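Alpha-1,3-glucanase (Paenibacillus glycanilyticus, PDB 6K0P) probably hydrolyses alpha-1,3-glucan, the glucose polymer whose disaccharide nigerose binds to its glycoside hydrolase family 87 catalytic domain. Local coordinates at residues Q198-F203 / I225-R230; G436-R441 / N481-N486; S496-N501 / Q530-A535; L110-S115 / T131-Y136. The protein carries 1 engineered substitution. All blocks are in the same frame, centred on the assembly; numbering follows the deposited sequence.

Interaction 1 of 4, residues Q198-F203 / I225-R230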
loop_
_atom_site.group_PDB
_atom_site.type_symbol
_atom_site.label_atom_id
_atom_site.label_comp_id
_atom_site.label_asym_id
_atom_site.label_seq_id
_atom_site.Cartn_x
_atom_site.Cartn_y
_atom_site.Cartn_z
ATOM N N GLN A 198 9.384 -16.459 -26.509
ATOM C CA GLN A 198 10.393 -16.985 -27.428
ATOM C C GLN A 198 11.802 -16.801 -26.875
ATOM O O GLN A 198 12.653 -17.693 -27.012
ATOM C CB GLN A 198 10.245 -16.335 -28.805
ATOM C CG GLN A 198 8.972 -16.748 -29.530
ATOM C CD GLN A 198 8.759 -15.986 -30.821
ATOM O OE1 GLN A 198 9.016 -14.782 -30.901
ATOM N NE2 GLN A 198 8.278 -16.686 -31.843
ATOM N N ALA A 199 12.069 -15.654 -26.248
ATOM C CA ALA A 199 13.369 -15.439 -25.619
ATOM C C ALA A 199 13.606 -16.441 -24.497
ATOM O O ALA A 199 14.716 -16.966 -24.349
ATOM C CB ALA A 199 13.471 -14.005 -25.099
ATOM N N LEU A 200 12.564 -16.736 -23.710
ATOM C CA LEU A 200 12.704 -17.697 -22.618
ATOM C C LEU A 200 12.944 -19.110 -23.136
ATOM O O LEU A 200 13.711 -19.866 -22.535
ATOM C CB LEU A 200 11.475 -17.654 -21.708
ATOM C CG LEU A 200 11.447 -16.454 -20.761
ATOM C CD1 LEU A 200 10.066 -16.320 -20.154
ATOM C CD2 LEU A 200 12.488 -16.584 -19.660
ATOM N N THR A 201 12.299 -19.484 -24.243
ATOM C CA THR A 201 12.566 -20.791 -24.835
ATOM C C THR A 201 14.023 -20.901 -25.272
ATOM O O THR A 201 14.690 -21.909 -25.007
ATOM C CB THR A 201 11.620 -21.040 -26.008
ATOM O OG1 THR A 201 10.276 -21.104 -25.520
ATOM C CG2 THR A 201 11.955 -22.362 -26.697
ATOM N N GLU A 202 14.536 -19.861 -25.936
ATOM C CA GLU A 202 15.940 -19.855 -26.325
ATOM C C GLU A 202 16.846 -19.941 -25.102
ATOM O O GLU A 202 17.867 -20.639 -25.116
ATOM C CB GLU A 202 16.231 -18.592 -27.140
ATOM C CG GLU A 202 17.617 -18.533 -27.727
ATOM C CD GLU A 202 17.844 -17.277 -28.549
ATOM O OE1 GLU A 202 16.858 -16.742 -29.114
ATOM O OE2 GLU A 202 19.013 -16.830 -28.611
ATOM N N PHE A 203 16.486 -19.240 -24.024
ATOM C CA PHE A 203 17.263 -19.336 -22.793
ATOM C C PHE A 203 17.249 -20.756 -22.234
ATOM O O PHE A 203 18.297 -21.297 -21.864
ATOM C CB PHE A 203 16.744 -18.324 -21.760
ATOM C CG PHE A 203 16.934 -18.769 -20.336
ATOM C CD1 PHE A 203 18.146 -18.580 -19.682
ATOM C CD2 PHE A 203 15.906 -19.407 -19.648
ATOM C CE1 PHE A 203 18.331 -19.004 -18.372
ATOM C CE2 PHE A 203 16.086 -19.837 -18.342
ATOM C CZ PHE A 203 17.288 -19.636 -17.703
ATOM N N ILE A 225 3.321 -16.014 -18.059
ATOM C CA ILE A 225 4.593 -16.453 -18.614
ATOM C C ILE A 225 5.271 -17.343 -17.583
ATOM O O ILE A 225 5.615 -16.890 -16.481
ATOM C CB ILE A 225 5.459 -15.247 -19.000
ATOM C CG1 ILE A 225 4.794 -14.495 -20.155
ATOM C CG2 ILE A 225 6.836 -15.706 -19.421
ATOM C CD1 ILE A 225 5.323 -13.093 -20.365
ATOM N N PHE A 226 5.465 -18.618 -17.935
ATOM C CA PHE A 226 5.964 -19.604 -16.987
ATOM C C PHE A 226 7.483 -19.675 -17.011
ATOM O O PHE A 226 8.104 -19.729 -18.085
ATOM C CB PHE A 226 5.335 -20.977 -17.246
ATOM C CG PHE A 226 3.951 -21.080 -16.698
ATOM C CD1 PHE A 226 2.874 -20.600 -17.424
ATOM C CD2 PHE A 226 3.730 -21.576 -15.420
ATOM C CE1 PHE A 226 1.589 -20.647 -16.908
ATOM C CE2 PHE A 226 2.458 -21.635 -14.899
ATOM C CZ PHE A 226 1.378 -21.158 -15.637
ATOM N N LEU A 227 8.074 -19.661 -15.821
ATOM C CA LEU A 227 9.511 -19.802 -15.649
ATOM C C LEU A 227 9.748 -21.196 -15.096
ATOM O O LEU A 227 9.180 -21.563 -14.061
ATOM C CB LEU A 227 10.071 -18.742 -14.695
ATOM C CG LEU A 227 9.768 -17.283 -15.055
ATOM C CD1 LEU A 227 10.624 -16.338 -14.191
ATOM C CD2 LEU A 227 10.007 -17.033 -16.527
ATOM N N TYR A 228 10.545 -21.976 -15.812
ATOM C CA TYR A 228 10.834 -23.356 -15.444
ATOM C C TYR A 228 12.182 -23.718 -16.057
ATOM O O TYR A 228 12.876 -22.859 -16.612
ATOM C CB TYR A 228 9.682 -24.294 -15.845
ATOM C CG TYR A 228 9.364 -24.317 -17.329
ATOM C CD1 TYR A 228 8.637 -23.291 -17.921
ATOM C CD2 TYR A 228 9.780 -25.372 -18.133
ATOM C CE1 TYR A 228 8.343 -23.308 -19.282
ATOM C CE2 TYR A 228 9.483 -25.405 -19.490
ATOM C CZ TYR A 228 8.766 -24.373 -20.057
ATOM O OH TYR A 228 8.464 -24.391 -21.397
ATOM N N GLY A 229 12.560 -24.990 -15.950
ATOM C CA GLY A 229 13.864 -25.421 -16.418
ATOM C C GLY A 229 14.929 -25.214 -15.361
ATOM O O GLY A 229 15.457 -26.179 -14.801
ATOM N N ARG A 230 15.245 -23.953 -15.073
ATOM C CA ARG A 230 16.253 -23.609 -14.080
ATOM C C ARG A 230 16.050 -22.158 -13.668
ATOM O O ARG A 230 15.225 -21.440 -14.245
ATOM C CB ARG A 230 17.671 -23.818 -14.635
ATOM C CG ARG A 230 18.028 -22.911 -15.793
ATOM C CD ARG A 230 19.371 -23.341 -16.398
ATOM N NE ARG A 230 19.879 -22.394 -17.390
ATOM C CZ ARG A 230 19.557 -22.420 -18.677
ATOM N NH1 ARG A 230 18.714 -23.338 -19.138
ATOM N NH2 ARG A 230 20.082 -21.528 -19.506
#
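Helix 198-203 brings Leu200 and Phe203 against strand 225-227 and the turn after it, with the two axes 9.9 Å apart and only 17° from parallel. Leu200 supplies the apolar half. Its CD1 presses on Ile225 CG2 at 3.4 Å, tighter than an ordinary van der Waals contact, and also meets Leu227 CD2 at 3.7 Å.

One turn of helix further on, Phe203 and Arg230 approach from opposite directions. The Arg230 chain, extended from CG to NE, carries the guanidinium over one face of the Phe203 ring, the two planes tilted 31° apart. CZ stands 4.0 Å from the ring centroid and 30° off the normal, an off-centre cation-pi contact. From there Arg230 NH2 bonds Phe203 O at 3.0 Å, coming from above the carbonyl plane rather than along a lone pair.

Arg230 NH1 also bonds Arg204 O, and NH2 bonds Lys209 O. A single helix packed at the start of the coils is as expected of the N-terminal end of a pectate-lyase-like beta-helix. A positive group thus sits among the last carbonyls of helix 196-204, where it would probably ease the negative end of the helix dipole while one guanidinium face lies against the Phe203 ring.

Interaction 2 of 4, residues G436-R441 / N481-N486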
loop_
_atom_site.group_PDB
_atom_site.type_symbol
_atom_site.label_atom_id
_atom_site.label_comp_id
_atom_site.label_asym_id
_atom_site.label_seq_id
_atom_site.Cartn_x
_atom_site.Cartn_y
_atom_site.Cartn_z
ATOM N N GLY A 436 9.833 1.149 15.065
ATOM C CA GLY A 436 10.106 2.304 14.234
ATOM C C GLY A 436 9.031 2.495 13.188
ATOM O O GLY A 436 9.091 1.894 12.115
ATOM N N ALA A 437 8.021 3.295 13.495
ATOM C CA ALA A 437 6.931 3.483 12.553
ATOM C C ALA A 437 6.344 4.870 12.731
ATOM O O ALA A 437 6.222 5.360 13.855
ATOM C CB ALA A 437 5.836 2.424 12.756
ATOM N N THR A 438 6.000 5.509 11.622
ATOM C CA THR A 438 5.224 6.741 11.651
ATOM C C THR A 438 3.924 6.469 10.924
ATOM O O THR A 438 3.943 5.946 9.806
ATOM C CB THR A 438 5.984 7.895 10.995
ATOM O OG1 THR A 438 7.216 8.092 11.706
ATOM C CG2 THR A 438 5.158 9.178 11.042
ATOM N N LEU A 439 2.802 6.782 11.572
ATOM C CA LEU A 439 1.474 6.521 11.020
ATOM C C LEU A 439 0.709 7.836 11.036
ATOM O O LEU A 439 0.389 8.359 12.111
ATOM C CB LEU A 439 0.730 5.458 11.829
ATOM C CG LEU A 439 1.434 4.106 11.953
ATOM C CD1 LEU A 439 0.689 3.217 12.941
ATOM C CD2 LEU A 439 1.558 3.407 10.602
ATOM N N ASP A 440 0.418 8.372 9.847
ATOM C CA ASP A 440 -0.220 9.678 9.705
ATOM C C ASP A 440 -1.639 9.488 9.197
ATOM O O ASP A 440 -1.847 8.910 8.126
ATOM C CB ASP A 440 0.540 10.553 8.709
ATOM C CG ASP A 440 1.885 11.013 9.229
ATOM O OD1 ASP A 440 2.142 10.845 10.440
ATOM O OD2 ASP A 440 2.680 11.551 8.419
ATOM N N ARG A 441 -2.614 9.975 9.957
ATOM C CA ARG A 441 -4.003 9.976 9.499
ATOM C C ARG A 441 -4.475 8.565 9.135
ATOM O O ARG A 441 -5.051 8.333 8.065
ATOM C CB ARG A 441 -4.217 10.965 8.343
ATOM C CG ARG A 441 -3.868 12.422 8.690
ATOM C CD ARG A 441 -3.853 13.352 7.452
ATOM N NE ARG A 441 -2.971 12.810 6.422
ATOM C CZ ARG A 441 -1.654 12.993 6.381
ATOM N NH1 ARG A 441 -1.045 13.744 7.294
ATOM N NH2 ARG A 441 -0.939 12.414 5.424
ATOM N N ASN A 481 8.837 2.547 19.395
ATOM C CA ASN A 481 9.380 3.636 18.578
ATOM C C ASN A 481 8.409 4.045 17.467
ATOM O O ASN A 481 8.727 4.021 16.278
ATOM C CB ASN A 481 10.769 3.274 18.043
ATOM C CG ASN A 481 11.718 2.892 19.158
ATOM O OD1 ASN A 481 11.870 3.635 20.122
ATOM N ND2 ASN A 481 12.336 1.719 19.050
ATOM N N VAL A 482 7.206 4.433 17.877
ATOM C CA VAL A 482 6.126 4.726 16.942
ATOM C C VAL A 482 5.619 6.139 17.179
ATOM O O VAL A 482 5.347 6.526 18.320
ATOM C CB VAL A 482 4.971 3.718 17.067
ATOM C CG1 VAL A 482 3.850 4.082 16.074
ATOM C CG2 VAL A 482 5.456 2.315 16.812
ATOM N N ASP A 483 5.463 6.892 16.101
ATOM C CA ASP A 483 4.802 8.187 16.144
ATOM C C ASP A 483 3.488 8.077 15.386
ATOM O O ASP A 483 3.476 7.711 14.203
ATOM C CB ASP A 483 5.691 9.269 15.542
ATOM C CG ASP A 483 6.927 9.501 16.367
ATOM O OD1 ASP A 483 6.780 9.709 17.585
ATOM O OD2 ASP A 483 8.044 9.434 15.817
ATOM N N ILE A 484 2.391 8.392 16.065
ATOM C CA ILE A 484 1.048 8.304 15.498
ATOM C C ILE A 484 0.505 9.725 15.447
ATOM O O ILE A 484 0.234 10.338 16.491
ATOM C CB ILE A 484 0.141 7.381 16.320
ATOM C CG1 ILE A 484 0.651 5.940 16.220
ATOM C CG2 ILE A 484 -1.297 7.481 15.842
ATOM C CD1 ILE A 484 0.021 4.980 17.222
ATOM N N ASN A 485 0.370 10.263 14.243
ATOM C CA ASN A 485 0.005 11.662 14.059
ATOM C C ASN A 485 -1.398 11.750 13.489
ATOM O O ASN A 485 -1.678 11.155 12.443
ATOM C CB ASN A 485 0.993 12.345 13.118
ATOM C CG ASN A 485 2.395 12.343 13.670
ATOM O OD1 ASN A 485 2.625 12.777 14.801
ATOM N ND2 ASN A 485 3.339 11.838 12.887
ATOM N N ASN A 486 -2.267 12.492 14.174
ATOM C CA ASN A 486 -3.612 12.781 13.700
ATOM C C ASN A 486 -4.364 11.527 13.247
ATOM O O ASN A 486 -4.931 11.499 12.150
ATOM C CB ASN A 486 -3.548 13.808 12.575
ATOM C CG ASN A 486 -4.902 14.402 12.225
ATOM O OD1 ASN A 486 -5.851 14.336 13.009
ATOM N ND2 ASN A 486 -4.996 14.987 11.034
HETATM O O HOH W 1 8.053 10.444 13.194
HETATM O O HOH W 2 -2.227 15.438 9.559
#
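Asn485 lies alongside Asp440, the two side chains pointing the same way from adjacent parallel strands, with Asn485 CB 3.3 Å from Asp440 OD1. Asn485 ND2 gives that oxygen a hydrogen bond of 2.9 Å. The acceptor lies almost in the plane of the amide and is met on its syn side, somewhat out of the carboxylate plane, the two flat groups being turned 48° apart. Asp440 OD2 is taken by Tyr403 OH, and Asn485 OD1 by Asn515 ND2, so each group is held at both ends. With Asp440 cut back to an alanine, Asn485 ND2 and the Tyr403 hydroxyl would probably be left without their carboxylate partner, the Asn485 amide then being held at its oxygen end by Asn515.

On the same face, Thr438 CG2 rests 3.7 Å from Asn485 ND2, its position anti to the backbone N (chi1 of OG1 -60°) carrying the methyl toward the neighbouring strand. Thr438 OG1 and Asp483 OD2 share a water, at 2.9 Å from Thr438 OG1; Arg13 NH1 hydrogen-bonds Thr438 OG1 and forms a salt bridge with Asp483 OD2. The other face is apolar and buried: Ala437 CB meets Val482 CG2 at 4.1 Å, and Leu439 CD1 meets Ile484 CG1 at 4.3 Å.

Backbone bonds in strict parallel register, from Ala437 N to Asn481 O through to Arg441 N to Asn485 O, stitch the strands together. This is the stacking of successive coils in a parallel beta-helix. Strand 437-446 is flanked by strand 397-407, and strand 475-485 passes the pattern on to strand 512-515, where Asn513 ND2 bonds Asp483 OD1.

Interaction 3 of 4, residues S496-N501 / Q530-A535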
loop_
_atom_site.group_PDB
_atom_site.type_symbol
_atom_site.label_atom_id
_atom_site.label_comp_id
_atom_site.label_asym_id
_atom_site.label_seq_id
_atom_site.Cartn_x
_atom_site.Cartn_y
_atom_site.Cartn_z
ATOM N N SER A 496 -10.804 -7.757 22.402
ATOM C CA SER A 496 -10.898 -9.216 22.476
ATOM C C SER A 496 -12.227 -9.671 21.894
ATOM O O SER A 496 -13.287 -9.161 22.279
ATOM C CB SER A 496 -10.821 -9.714 23.927
ATOM O OG SER A 496 -9.519 -9.545 24.449
ATOM N N MET A 497 -12.166 -10.643 20.989
ATOM C CA MET A 497 -13.368 -11.283 20.477
ATOM C C MET A 497 -14.010 -12.132 21.568
ATOM O O MET A 497 -13.339 -12.941 22.217
ATOM C CB MET A 497 -12.986 -12.171 19.292
ATOM C CG MET A 497 -14.092 -13.070 18.772
ATOM S SD MET A 497 -13.470 -14.002 17.354
ATOM C CE MET A 497 -14.803 -15.162 17.064
ATOM N N SER A 498 -15.348 -11.937 21.775
ATOM C CA SER A 498 -16.189 -12.770 22.623
ATOM C C SER A 498 -16.829 -13.862 21.776
ATOM O O SER A 498 -17.146 -13.634 20.602
ATOM C CB SER A 498 -17.308 -11.931 23.243
ATOM O OG SER A 498 -16.800 -10.937 24.105
ATOM N N PRO A 499 -17.058 -15.061 22.339
ATOM C CA PRO A 499 -16.793 -15.435 23.730
ATOM C C PRO A 499 -15.406 -16.048 23.945
ATOM O O PRO A 499 -15.105 -16.474 25.057
ATOM C CB PRO A 499 -17.857 -16.502 23.987
ATOM C CG PRO A 499 -17.952 -17.208 22.679
ATOM C CD PRO A 499 -17.727 -16.153 21.607
ATOM N N ASN A 500 -14.573 -16.090 22.900
ATOM C CA ASN A 500 -13.285 -16.776 23.007
ATOM C C ASN A 500 -12.422 -16.191 24.119
ATOM O O ASN A 500 -11.767 -16.935 24.857
ATOM C CB ASN A 500 -12.558 -16.722 21.665
ATOM C CG ASN A 500 -13.442 -17.177 20.520
ATOM O OD1 ASN A 500 -14.451 -16.537 20.209
ATOM N ND2 ASN A 500 -13.078 -18.292 19.900
ATOM N N ASN A 501 -12.418 -14.865 24.257
ATOM C CA ASN A 501 -11.745 -14.171 25.355
ATOM C C ASN A 501 -10.322 -14.684 25.570
ATOM O O ASN A 501 -9.917 -15.040 26.681
ATOM C CB ASN A 501 -12.575 -14.213 26.641
ATOM C CG ASN A 501 -13.929 -13.565 26.466
ATOM O OD1 ASN A 501 -14.138 -12.790 25.527
ATOM N ND2 ASN A 501 -14.857 -13.869 27.367
ATOM N N GLN A 530 -23.319 -5.754 19.443
ATOM C CA GLN A 530 -24.128 -6.644 20.273
ATOM C C GLN A 530 -23.443 -7.996 20.433
ATOM O O GLN A 530 -22.961 -8.584 19.462
ATOM C CB GLN A 530 -25.515 -6.824 19.644
ATOM C CG GLN A 530 -25.475 -7.262 18.186
ATOM C CD GLN A 530 -26.852 -7.359 17.543
ATOM O OE1 GLN A 530 -27.000 -7.162 16.331
ATOM N NE2 GLN A 530 -27.862 -7.662 18.349
ATOM N N GLY A 531 -23.376 -8.470 21.680
ATOM C CA GLY A 531 -22.813 -9.765 21.980
ATOM C C GLY A 531 -21.332 -9.763 22.281
ATOM O O GLY A 531 -20.793 -10.808 22.672
ATOM N N GLN A 532 -20.662 -8.627 22.132
ATOM C CA GLN A 532 -19.224 -8.541 22.327
ATOM C C GLN A 532 -18.907 -7.832 23.635
ATOM O O GLN A 532 -19.653 -6.958 24.086
ATOM C CB GLN A 532 -18.565 -7.798 21.160
ATOM C CG GLN A 532 -18.567 -8.613 19.891
ATOM C CD GLN A 532 -17.821 -9.912 20.066
ATOM O OE1 GLN A 532 -16.643 -9.914 20.414
ATOM N NE2 GLN A 532 -18.509 -11.029 19.847
ATOM N N GLY A 533 -17.788 -8.218 24.242
ATOM C CA GLY A 533 -17.391 -7.688 25.523
ATOM C C GLY A 533 -15.978 -7.139 25.523
ATOM O O GLY A 533 -15.366 -6.942 24.471
ATOM N N PRO A 534 -15.436 -6.890 26.704
ATOM C CA PRO A 534 -14.165 -6.164 26.835
ATOM C C PRO A 534 -12.949 -7.081 26.688
ATOM O O PRO A 534 -13.057 -8.294 26.511
ATOM C CB PRO A 534 -14.251 -5.585 28.248
ATOM C CG PRO A 534 -15.124 -6.566 28.993
ATOM C CD PRO A 534 -16.117 -7.084 28.001
ATOM N N ALA A 535 -11.769 -6.467 26.786
ATOM C CA ALA A 535 -10.524 -7.144 26.450
ATOM C C ALA A 535 -10.008 -7.960 27.628
ATOM O O ALA A 535 -10.256 -7.633 28.795
ATOM C CB ALA A 535 -9.460 -6.129 26.033
HETATM O O HOH W 3 -12.824 -6.082 23.572
HETATM O O HOH W 4 -14.892 -7.800 20.522
HETATM O O HOH W 5 -14.587 -10.073 25.373
#
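Gln532 reaches across to Ser498 and grips its backbone at two points. From CB the chain turns at chi2 (-60°), folding the amide back until CD lies 3.6 Å from Ser498 N. At the tip, OE1 accepts the Ser498 N-H at 2.8 Å in a bond that is almost straight (175°). NE2 in turn donates a hydrogen bond to Ser498 O at 3.0 Å; that oxygen lies close to the amide plane of Gln532, but the donor stands above the carbonyl plane of Ser498. OE1 also receives a bond from a water, 2.7 Å from it, which serves Ser496 O as well. The amide is thus fixed in rotation, since oxygen and nitrogen could not exchange places without losing both backbone bonds.

Both segments are loops on coils of a pectate-lyase-like beta-helix, one following strand 490-496 and the other strand 520-524, whose strands pair in parallel. The paired N-H and C=O bonds of the Gln532 amide resemble those a neighbouring strand would offer.

Ser498 returns the grip: its OG accepts the Gly533 N-H at 2.9 Å, in a rather bent bond, and a water 2.7 Å from Ser498 OG also lies close to Asn501 OD1 and Pro534 O. Further back, Ser496 OG packs 3.3 Å from Ala535 CA and is bonded by Tyr536 N. Beyond the cis peptide bond between Ser498 and Pro499, the loop folds back through the bond from Asn501 N to Met497 O, while the Met497 side chain lies against Tyr418, which lines a glycan pocket.

Interaction 4 of 4, residues L110-S115 / T131-Y136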
loop_
_atom_site.group_PDB
_atom_site.type_symbol
_atom_site.label_atom_id
_atom_site.label_comp_id
_atom_site.label_asym_id
_atom_site.label_seq_id
_atom_site.Cartn_x
_atom_site.Cartn_y
_atom_site.Cartn_z
ATOM N N LEU A 110 -14.757 3.206 -8.269
ATOM C CA LEU A 110 -15.286 1.902 -7.895
ATOM C C LEU A 110 -16.495 2.151 -7.002
ATOM O O LEU A 110 -16.454 3.023 -6.129
ATOM C CB LEU A 110 -14.211 1.076 -7.159
ATOM C CG LEU A 110 -13.117 0.384 -7.992
ATOM C CD1 LEU A 110 -13.727 -0.687 -8.890
ATOM C CD2 LEU A 110 -12.278 1.363 -8.826
ATOM N N TYR A 111 -17.575 1.400 -7.221
ATOM C CA TYR A 111 -18.886 1.775 -6.702
ATOM C C TYR A 111 -19.335 0.869 -5.562
ATOM O O TYR A 111 -19.102 -0.344 -5.581
ATOM C CB TYR A 111 -19.925 1.809 -7.834
ATOM C CG TYR A 111 -19.625 2.912 -8.819
ATOM C CD1 TYR A 111 -18.755 2.697 -9.872
ATOM C CD2 TYR A 111 -20.178 4.181 -8.672
ATOM C CE1 TYR A 111 -18.441 3.704 -10.761
ATOM C CE2 TYR A 111 -19.872 5.202 -9.567
ATOM C CZ TYR A 111 -18.999 4.950 -10.607
ATOM O OH TYR A 111 -18.674 5.939 -11.509
ATOM N N ALA A 112 -19.974 1.479 -4.568
ATOM C CA ALA A 112 -20.535 0.776 -3.420
ATOM C C ALA A 112 -21.566 1.697 -2.779
ATOM O O ALA A 112 -21.999 2.685 -3.382
ATOM C CB ALA A 112 -19.434 0.367 -2.435
ATOM N N THR A 113 -21.961 1.381 -1.553
ATOM C CA THR A 113 -22.796 2.253 -0.741
ATOM C C THR A 113 -22.209 2.286 0.659
ATOM O O THR A 113 -21.397 1.426 1.014
ATOM C CB THR A 113 -24.245 1.745 -0.665
ATOM O OG1 THR A 113 -24.302 0.605 0.198
ATOM C CG2 THR A 113 -24.780 1.377 -2.051
ATOM N N PRO A 114 -22.591 3.271 1.481
ATOM C CA PRO A 114 -22.023 3.335 2.839
ATOM C C PRO A 114 -22.207 2.069 3.660
ATOM O O PRO A 114 -21.372 1.784 4.526
ATOM C CB PRO A 114 -22.752 4.533 3.456
ATOM C CG PRO A 114 -23.008 5.421 2.284
ATOM C CD PRO A 114 -23.369 4.482 1.166
ATOM N N SER A 115 -23.258 1.290 3.412
ATOM C CA SER A 115 -23.483 0.055 4.150
ATOM C C SER A 115 -22.943 -1.176 3.439
ATOM O O SER A 115 -23.104 -2.293 3.942
ATOM C CB SER A 115 -24.972 -0.120 4.470
ATOM O OG SER A 115 -25.731 -0.253 3.283
ATOM N N THR A 131 -22.566 5.016 -4.750
ATOM C CA THR A 131 -21.606 6.093 -4.569
ATOM C C THR A 131 -20.278 5.678 -5.194
ATOM O O THR A 131 -19.888 4.509 -5.124
ATOM C CB THR A 131 -21.420 6.359 -3.069
ATOM O OG1 THR A 131 -22.655 6.819 -2.511
ATOM C CG2 THR A 131 -20.328 7.402 -2.809
ATOM N N ALA A 132 -19.586 6.644 -5.797
ATOM C CA ALA A 132 -18.249 6.415 -6.338
ATOM C C ALA A 132 -17.197 6.551 -5.244
ATOM O O ALA A 132 -17.210 7.517 -4.471
ATOM C CB ALA A 132 -17.949 7.433 -7.435
ATOM N N TYR A 133 -16.267 5.598 -5.208
ATOM C CA TYR A 133 -15.114 5.597 -4.319
ATOM C C TYR A 133 -13.875 5.391 -5.175
ATOM O O TYR A 133 -13.966 5.149 -6.382
ATOM C CB TYR A 133 -15.221 4.454 -3.298
ATOM C CG TYR A 133 -16.444 4.534 -2.414
ATOM C CD1 TYR A 133 -17.652 3.965 -2.807
ATOM C CD2 TYR A 133 -16.392 5.184 -1.188
ATOM C CE1 TYR A 133 -18.779 4.044 -1.984
ATOM C CE2 TYR A 133 -17.515 5.272 -0.363
ATOM C CZ TYR A 133 -18.693 4.696 -0.772
ATOM O OH TYR A 133 -19.804 4.783 0.043
ATOM N N TRP A 134 -12.703 5.457 -4.546
ATOM C CA TRP A 134 -11.432 5.204 -5.236
ATOM C C TRP A 134 -11.275 6.146 -6.435
ATOM O O TRP A 134 -11.124 5.728 -7.588
ATOM C CB TRP A 134 -11.286 3.733 -5.650
ATOM C CG TRP A 134 -11.228 2.752 -4.518
ATOM C CD1 TRP A 134 -11.613 2.948 -3.211
ATOM C CD2 TRP A 134 -10.734 1.413 -4.594
ATOM N NE1 TRP A 134 -11.405 1.787 -2.485
ATOM C CE2 TRP A 134 -10.863 0.838 -3.316
ATOM C CE3 TRP A 134 -10.211 0.637 -5.633
ATOM C CZ2 TRP A 134 -10.474 -0.473 -3.044
ATOM C CZ3 TRP A 134 -9.814 -0.660 -5.362
ATOM C CH2 TRP A 134 -9.945 -1.200 -4.075
ATOM N N LEU A 135 -11.312 7.438 -6.125
ATOM C CA LEU A 135 -11.501 8.487 -7.116
ATOM C C LEU A 135 -10.209 8.939 -7.779
ATOM O O LEU A 135 -10.268 9.515 -8.869
ATOM C CB LEU A 135 -12.147 9.702 -6.445
ATOM C CG LEU A 135 -13.443 9.421 -5.684
ATOM C CD1 LEU A 135 -13.805 10.621 -4.816
ATOM C CD2 LEU A 135 -14.561 9.127 -6.671
ATOM N N TYR A 136 -9.061 8.706 -7.146
ATOM C CA TYR A 136 -7.780 9.198 -7.638
ATOM C C TYR A 136 -7.079 8.170 -8.518
ATOM O O TYR A 136 -7.260 6.960 -8.367
ATOM C CB TYR A 136 -6.876 9.613 -6.465
ATOM C CG TYR A 136 -7.303 10.950 -5.916
ATOM C CD1 TYR A 136 -6.819 12.124 -6.473
ATOM C CD2 TYR A 136 -8.241 11.045 -4.895
ATOM C CE1 TYR A 136 -7.248 13.364 -6.028
ATOM C CE2 TYR A 136 -8.664 12.287 -4.428
ATOM C CZ TYR A 136 -8.161 13.438 -5.000
ATOM O OH TYR A 136 -8.570 14.679 -4.560
#
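Tyr133 lays its ring beside Ala112, and Ala112 CB meets CE1 of that ring at 3.8 Å. With CG anti to its own carbonyl carbon (chi1 -60°), the Tyr133 ring reaches across strand 110-112, presenting its edge to the backbone carbonyls of Leu110 and Ala112. Leu110, on the same side of the pair, packs its CG 3.8 Å from CE3 of the Trp134 indole, the two side chains crossing at a slant. On the reverse side Tyr111 CE2 touches Ala132 CB at 3.6 Å.

The two strands form a short antiparallel pair, twisted to 135° between their directions and joined by a long loop, within the D1 part of the catalytic domain, which is related to galactose-binding domains. Leu110 and Tyr133 make a hydrogen-bonded pair, Leu110 N to Tyr133 O at 2.8 Å and Tyr133 N to Leu110 O at 2.7 Å. Ala112 and Thr131 are bonded in the same manner, with Tyr111 and Ala132 the non-hydrogen-bonded pair between.

Farther out, Tyr133 OH lies 3.7 Å from Pro114 CD, at the turn where strand 110-112 ends. Were Tyr133 replaced by an alanine, a gap would probably open beside Ala112, and Pro114 would lose the hydroxyl end that it rests on. At the polar margin Tyr111 OH bonds Glu83, and Glu48 takes the backbone N-H groups of Trp134 and Leu135 just where the chain bends through a left-handed conformation at Trp134. Pro114 O accepts a bond from Tyr459 OH, in the beta-helix.

Overall arrangement
Along the chain, interaction 4 comes first, in D1, followed by interactions 1, 2 and 3 in D2, each closing before the next opens. Interactions 1 and 3 lie far apart along the beta-helix, their centres about 53 Å from each other, with interaction 2 between them in sequence, its centre about 45 Å from that of the first and about 28 Å from that of the third. Interactions 1 and 2 involve strands of the same coiled array, 224-227 in one, 437-446 and 475-485 in the other. Interaction 4, on its own two-stranded sheet, approaches interaction 2 to about 12 Å between nearest atoms without touching it. The contacts thus sample a long solenoid and the smaller domain seated against it.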